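Local coordinates for NAP1-binding protein 2 (Saccharomyces cerevisiae, PDB 1YN8) that acts as an adaptor in yeast stress signalling, its SH3 domain belonging to a protein that links the PTC1 phosphatase to the PBS2 kinase and restrains HOG1, at residues Q34-A39 and L49-F54. Numbering follows the deposited sequence. Where two conformers were deposited one is given.
Sequences QGWLVA and LVPEEF
L37 and V50 bond to each other twice through their backbones, L37 N to V50 O at 3.0 Å and V50 N to L37 O at 2.9 Å, both nearly straight, as in a hydrogen-bonded antiparallel pair; the non-hydrogen-bonded pairs W36–P51 and V38–L49 flank it. The axes of the two short strand segments run at 134° to each other, antiparallel but well twisted. A third bond, E52 N to G35 O at 3.0 Å, differs: the donor sits 63° out of the carbonyl plane, where the chain turns after P51.

Among the apolar contacts, V50 CG2 lies 4.1 Å from L37 CB and also reaches A39 CB, on the face where I28 packs. The opposite face carries V38 and L49. The side chains of W36 and P51 diverge, yet the indole, with CG anti to the carbonyl carbon (chi1 -66°), brings CE3 obliquely to 3.5 Å from V50 O and 4.0 Å from L49 CB, and CZ3 to 4.3 Å from P51 CD.

In a separate van der Waals contact, the aliphatic part of E52 crosses the isobutyl group of L37 at about a right angle, with L37 CG 3.9 Å from E52 CA. A tryptophan opening this strand and a proline ending its partner are hallmarks of the SH3 fold, where both usually line the groove for proline-rich ligands, probably here too.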
loop_
_atom_site.group_PDB
_atom_site.type_symbol
_atom_site.label_atom_id
_atom_site.label_comp_id
_atom_site.label_asym_id
_atom_site.label_seq_id
_atom_site.Cartn_x
_atom_site.Cartn_y
_atom_site.Cartn_z
ATOM N N GLN A 34 -10.435 -1.400 9.580
ATOM C CA GLN A 34 -10.126 -0.039 10.008
ATOM C C GLN A 34 -8.604 0.171 9.979
ATOM O O GLN A 34 -7.868 -0.486 10.710
ATOM C CB GLN A 34 -10.666 0.192 11.429
ATOM C CG GLN A 34 -10.274 1.522 12.105
ATOM C CD GLN A 34 -10.291 1.458 13.640
ATOM O OE1 GLN A 34 -9.343 1.913 14.293
ATOM N NE2 GLN A 34 -11.358 0.894 14.222
ATOM N N GLY A 35 -8.151 1.090 9.141
ATOM C CA GLY A 35 -6.754 1.496 9.131
ATOM C C GLY A 35 -5.826 0.670 8.266
ATOM O O GLY A 35 -4.637 0.987 8.196
ATOM N N TRP A 36 -6.352 -0.346 7.558
ATOM C CA TRP A 36 -5.522 -1.246 6.735
ATOM C C TRP A 36 -6.093 -1.462 5.319
ATOM O O TRP A 36 -7.246 -1.892 5.174
ATOM C CB TRP A 36 -5.379 -2.618 7.440
ATOM C CG TRP A 36 -4.583 -2.591 8.760
ATOM C CD1 TRP A 36 -5.062 -2.777 10.023
ATOM C CD2 TRP A 36 -3.171 -2.393 8.892
ATOM N NE1 TRP A 36 -4.033 -2.691 10.948
ATOM C CE2 TRP A 36 -2.864 -2.459 10.276
ATOM C CE3 TRP A 36 -2.134 -2.174 7.975
ATOM C CZ2 TRP A 36 -1.565 -2.309 10.755
ATOM C CZ3 TRP A 36 -0.825 -2.022 8.466
ATOM C CH2 TRP A 36 -0.563 -2.092 9.819
ATOM N N LEU A 37 -5.237 -1.204 4.323
ATOM C CA LEU A 37 -5.516 -1.521 2.935
ATOM C C LEU A 37 -4.634 -2.707 2.471
ATOM O O LEU A 37 -3.477 -2.841 2.917
ATOM C CB LEU A 37 -5.247 -0.291 2.053
ATOM C CG LEU A 37 -5.981 1.013 2.417
ATOM C CD1 LEU A 37 -5.515 2.076 1.458
ATOM C CD2 LEU A 37 -7.477 0.869 2.360
ATOM N N VAL A 38 -5.167 -3.511 1.542
ATOM C CA VAL A 38 -4.390 -4.508 0.805
ATOM C C VAL A 38 -3.953 -3.870 -0.530
ATOM O O VAL A 38 -4.793 -3.468 -1.366
ATOM C CB VAL A 38 -5.179 -5.808 0.505
ATOM C CG1 VAL A 38 -4.324 -6.772 -0.348
ATOM C CG2 VAL A 38 -5.592 -6.504 1.773
ATOM N N ALA A 39 -2.647 -3.813 -0.715
ATOM C CA ALA A 39 -2.007 -3.149 -1.837
ATOM C C ALA A 39 -1.090 -4.098 -2.598
ATOM O O ALA A 39 -0.543 -5.050 -2.016
ATOM C CB ALA A 39 -1.233 -1.975 -1.343
ATOM N N LEU A 49 -0.372 -5.770 3.386
ATOM C CA LEU A 49 -1.090 -4.702 4.098
ATOM C C LEU A 49 -0.244 -3.454 4.328
ATOM O O LEU A 49 0.944 -3.536 4.717
ATOM C CB LEU A 49 -1.638 -5.203 5.440
ATOM C CG LEU A 49 -2.943 -6.005 5.365
ATOM C CD1 LEU A 49 -2.710 -7.390 4.789
ATOM C CD2 LEU A 49 -3.589 -6.104 6.716
ATOM N N VAL A 50 -0.884 -2.303 4.113
ATOM C CA VAL A 50 -0.280 -0.977 4.363
ATOM C C VAL A 50 -1.267 -0.091 5.171
ATOM O O VAL A 50 -2.493 -0.294 5.095
ATOM C CB VAL A 50 0.091 -0.267 3.046
ATOM C CG1 VAL A 50 1.027 -1.184 2.200
ATOM C CG2 VAL A 50 -1.177 0.149 2.243
ATOM N N PRO A 51 -0.745 0.906 5.901
ATOM C CA PRO A 51 -1.657 1.803 6.613
ATOM C C PRO A 51 -2.548 2.644 5.650
ATOM O O PRO A 51 -2.042 3.193 4.675
ATOM C CB PRO A 51 -0.706 2.726 7.400
ATOM C CG PRO A 51 0.632 2.008 7.432
ATOM C CD PRO A 51 0.663 1.272 6.130
ATOM N N GLU A 52 -3.839 2.775 5.986
ATOM C CA GLU A 52 -4.793 3.559 5.191
ATOM C C GLU A 52 -4.350 5.024 4.984
ATOM O O GLU A 52 -4.553 5.617 3.892
ATOM C CB GLU A 52 -6.163 3.513 5.849
ATOM C CG GLU A 52 -7.300 4.014 4.973
ATOM C CD GLU A 52 -8.651 3.894 5.659
ATOM O OE1 GLU A 52 -8.691 3.706 6.890
ATOM O OE2 GLU A 52 -9.673 4.021 4.958
ATOM N N GLU A 53 -3.761 5.614 6.027
ATOM C CA GLU A 53 -3.317 7.023 5.956
ATOM C C GLU A 53 -1.957 7.270 5.228
ATOM O O GLU A 53 -1.513 8.431 5.136
ATOM C CB GLU A 53 -3.270 7.632 7.373
ATOM C CG GLU A 53 -4.665 7.729 8.104
ATOM C CD GLU A 53 -5.767 8.373 7.247
ATOM O OE1 GLU A 53 -5.570 9.525 6.788
ATOM O OE2 GLU A 53 -6.829 7.721 7.026
ATOM N N PHE A 54 -1.284 6.208 4.756
ATOM C CA PHE A 54 0.041 6.305 4.116
ATOM C C PHE A 54 -0.045 6.302 2.572
ATOM O O PHE A 54 0.992 6.310 1.901
ATOM C CB PHE A 54 0.961 5.152 4.565
ATOM C CG PHE A 54 1.720 5.404 5.876
ATOM C CD1 PHE A 54 1.038 5.768 7.040
ATOM C CD2 PHE A 54 3.104 5.228 5.953
ATOM C CE1 PHE A 54 1.711 5.966 8.240
ATOM C CE2 PHE A 54 3.791 5.444 7.164
ATOM C CZ PHE A 54 3.081 5.802 8.298
#